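PDB 6W3O: methyl-accepting chemotaxis protein, which probably senses amino-acid-like chemoeffectors outside the cell through its dCache-type ligand-binding region and relays the signal for chemotaxis. Local coordinates for residues A[78-83]-A[158-163]. Residues are numbered along the deposited sequence; the frame is centred on the assembly and turned at random.
Sequences ALNVYL and GVDIPS. With SKG (4-methylisoleucine), chain C.
The Tyr82 ring is held between Gly158 of the neighbouring strand and the bound 4-methylisoleucine. Gly158 CA, with no side chain beyond it, sits directly over one face, 3.8 Å from the ring centroid and 21° off the normal, which qualifies as a CH-pi contact; on the opposite face SKG CD1 stands over the centre, 3.7 Å above the plane. The carboxylate of Asp160 comes up at the ring edge, its plane steeply turned from that of the ring. With CG set between backbone N and carbonyl carbon (chi1 45°), the ring lies across the neighbouring strand and the Tyr82 hydroxyl, OH, donates to Asp160 OD1 at 2.7 Å, on the syn side. Thr142 OG1 is also hydrogen-bonded to OD1. The other oxygen, OD2, accepts from the ligand amino nitrogen, SKG N, at 2.7 Å, and through its anti lone pair from Asn80 ND2 at 3.0 Å. That donor bond lies close to the Asn80 amide plane, although amide and carboxylate planes stand 82° apart. The grip on both oxygens should fix the carboxylate's rotation and orient it toward the ligand's amino group, a recognition also served by Asp133.

Backbone bonds join the strands antiparallel: Tyr82 and Gly158 bond reciprocally, and Asp160 N reaches Asn80 O almost straight. Val81 and Val159 form a non-hydrogen-bonded pair whose side chains turn to the face opposite the ligand.

Within the six-stranded antiparallel sheet of this PDC sensor (Cache) domain, these are central strands, flanked by 90-94 and 139-149. Trp115, itself hydrogen-bonded to the ligand, meets Tyr82 edge-to-face, whereas Val81, Val159 and Ile161 pack against the long helix 4-48.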
# COMPACT_ATOMS: atom_id res chain seq x y z
N ALA A 78 12.39 0.99 -7.15
CA ALA A 78 12.06 0.14 -6.02
C ALA A 78 13.28 0.02 -5.12
O ALA A 78 14.42 0.28 -5.52
CB ALA A 78 11.65 -1.24 -6.50
N LEU A 79 13.03 -0.36 -3.87
CA LEU A 79 14.11 -0.50 -2.90
C LEU A 79 14.87 -1.83 -3.10
O LEU A 79 16.09 -1.84 -3.09
CB LEU A 79 13.56 -0.40 -1.48
CG LEU A 79 14.64 -0.23 -0.44
CD1 LEU A 79 15.25 1.19 -0.59
CD2 LEU A 79 14.02 -0.45 0.94
N ASN A 80 14.10 -2.91 -3.26
CA ASN A 80 14.64 -4.26 -3.45
C ASN A 80 13.76 -4.96 -4.46
O ASN A 80 12.53 -4.80 -4.42
CB ASN A 80 14.63 -5.12 -2.19
CG ASN A 80 15.48 -4.57 -1.06
OD1 ASN A 80 16.67 -4.35 -1.21
ND2 ASN A 80 14.84 -4.35 0.08
N VAL A 81 14.37 -5.79 -5.30
CA VAL A 81 13.61 -6.69 -6.18
C VAL A 81 14.38 -8.02 -6.13
O VAL A 81 15.62 -8.04 -6.23
CB VAL A 81 13.52 -6.14 -7.61
CG1 VAL A 81 12.86 -7.14 -8.53
CG2 VAL A 81 12.81 -4.82 -7.67
N TYR A 82 13.67 -9.13 -5.96
CA TYR A 82 14.33 -10.38 -5.60
C TYR A 82 13.54 -11.59 -6.04
O TYR A 82 12.33 -11.54 -6.23
CB TYR A 82 14.66 -10.45 -4.09
CG TYR A 82 13.54 -9.99 -3.18
CD1 TYR A 82 13.36 -8.64 -2.88
CD2 TYR A 82 12.68 -10.91 -2.58
CE1 TYR A 82 12.35 -8.23 -2.02
CE2 TYR A 82 11.65 -10.51 -1.74
CZ TYR A 82 11.53 -9.17 -1.42
OH TYR A 82 10.55 -8.76 -0.56
N LEU A 83 14.25 -12.72 -6.08
CA LEU A 83 13.63 -14.01 -6.39
C LEU A 83 14.12 -15.04 -5.37
O LEU A 83 15.32 -15.33 -5.30
CB LEU A 83 14.00 -14.47 -7.82
CG LEU A 83 13.40 -15.79 -8.26
CD1 LEU A 83 11.88 -15.72 -8.31
CD2 LEU A 83 13.98 -16.25 -9.57
N GLY A 158 9.73 -11.01 -5.26
CA GLY A 158 9.33 -9.93 -4.36
C GLY A 158 9.79 -8.60 -4.87
O GLY A 158 10.88 -8.46 -5.43
N VAL A 159 8.95 -7.59 -4.63
CA VAL A 159 9.21 -6.20 -4.98
C VAL A 159 8.89 -5.35 -3.77
O VAL A 159 7.77 -5.39 -3.24
CB VAL A 159 8.33 -5.75 -6.18
CG1 VAL A 159 8.52 -4.27 -6.43
CG2 VAL A 159 8.63 -6.57 -7.40
N ASP A 160 9.90 -4.63 -3.25
CA ASP A 160 9.71 -3.77 -2.09
C ASP A 160 9.68 -2.31 -2.51
O ASP A 160 10.64 -1.79 -3.09
CB ASP A 160 10.90 -3.93 -1.10
CG ASP A 160 11.04 -5.30 -0.49
OD1 ASP A 160 10.09 -6.12 -0.58
OD2 ASP A 160 12.14 -5.56 0.05
N ILE A 161 8.55 -1.66 -2.21
CA ILE A 161 8.36 -0.26 -2.48
C ILE A 161 8.31 0.48 -1.14
O ILE A 161 7.58 0.09 -0.26
CB ILE A 161 7.04 -0.03 -3.23
CG1 ILE A 161 6.98 -0.89 -4.50
CG2 ILE A 161 6.86 1.46 -3.55
CD1 ILE A 161 8.04 -0.56 -5.53
N PRO A 162 9.07 1.59 -0.98
CA PRO A 162 9.00 2.31 0.29
C PRO A 162 7.58 2.75 0.61
O PRO A 162 6.88 3.31 -0.27
CB PRO A 162 9.90 3.53 0.04
CG PRO A 162 10.89 3.08 -0.99
CD PRO A 162 10.05 2.21 -1.89
N SER A 163 7.10 2.44 1.81
CA SER A 163 5.79 2.91 2.24
C SER A 163 5.66 4.42 2.26
O SER A 163 4.57 4.94 1.99
CB SER A 163 5.37 2.30 3.58
OG SER A 163 6.36 2.54 4.48
N SKG C . 12.07 -7.08 2.33
CA SKG C . 12.39 -8.51 2.41
C SKG C . 12.33 -8.86 3.90
O SKG C . 12.73 -8.03 4.76
CB SKG C . 13.74 -8.78 1.71
CG SKG C . 14.00 -10.30 1.65
CD1 SKG C . 14.90 -10.56 0.44
CD2 SKG C . 14.66 -10.80 2.98
OXT SKG C . 11.89 -9.98 4.27
CAE SKG C . 14.91 -7.96 2.26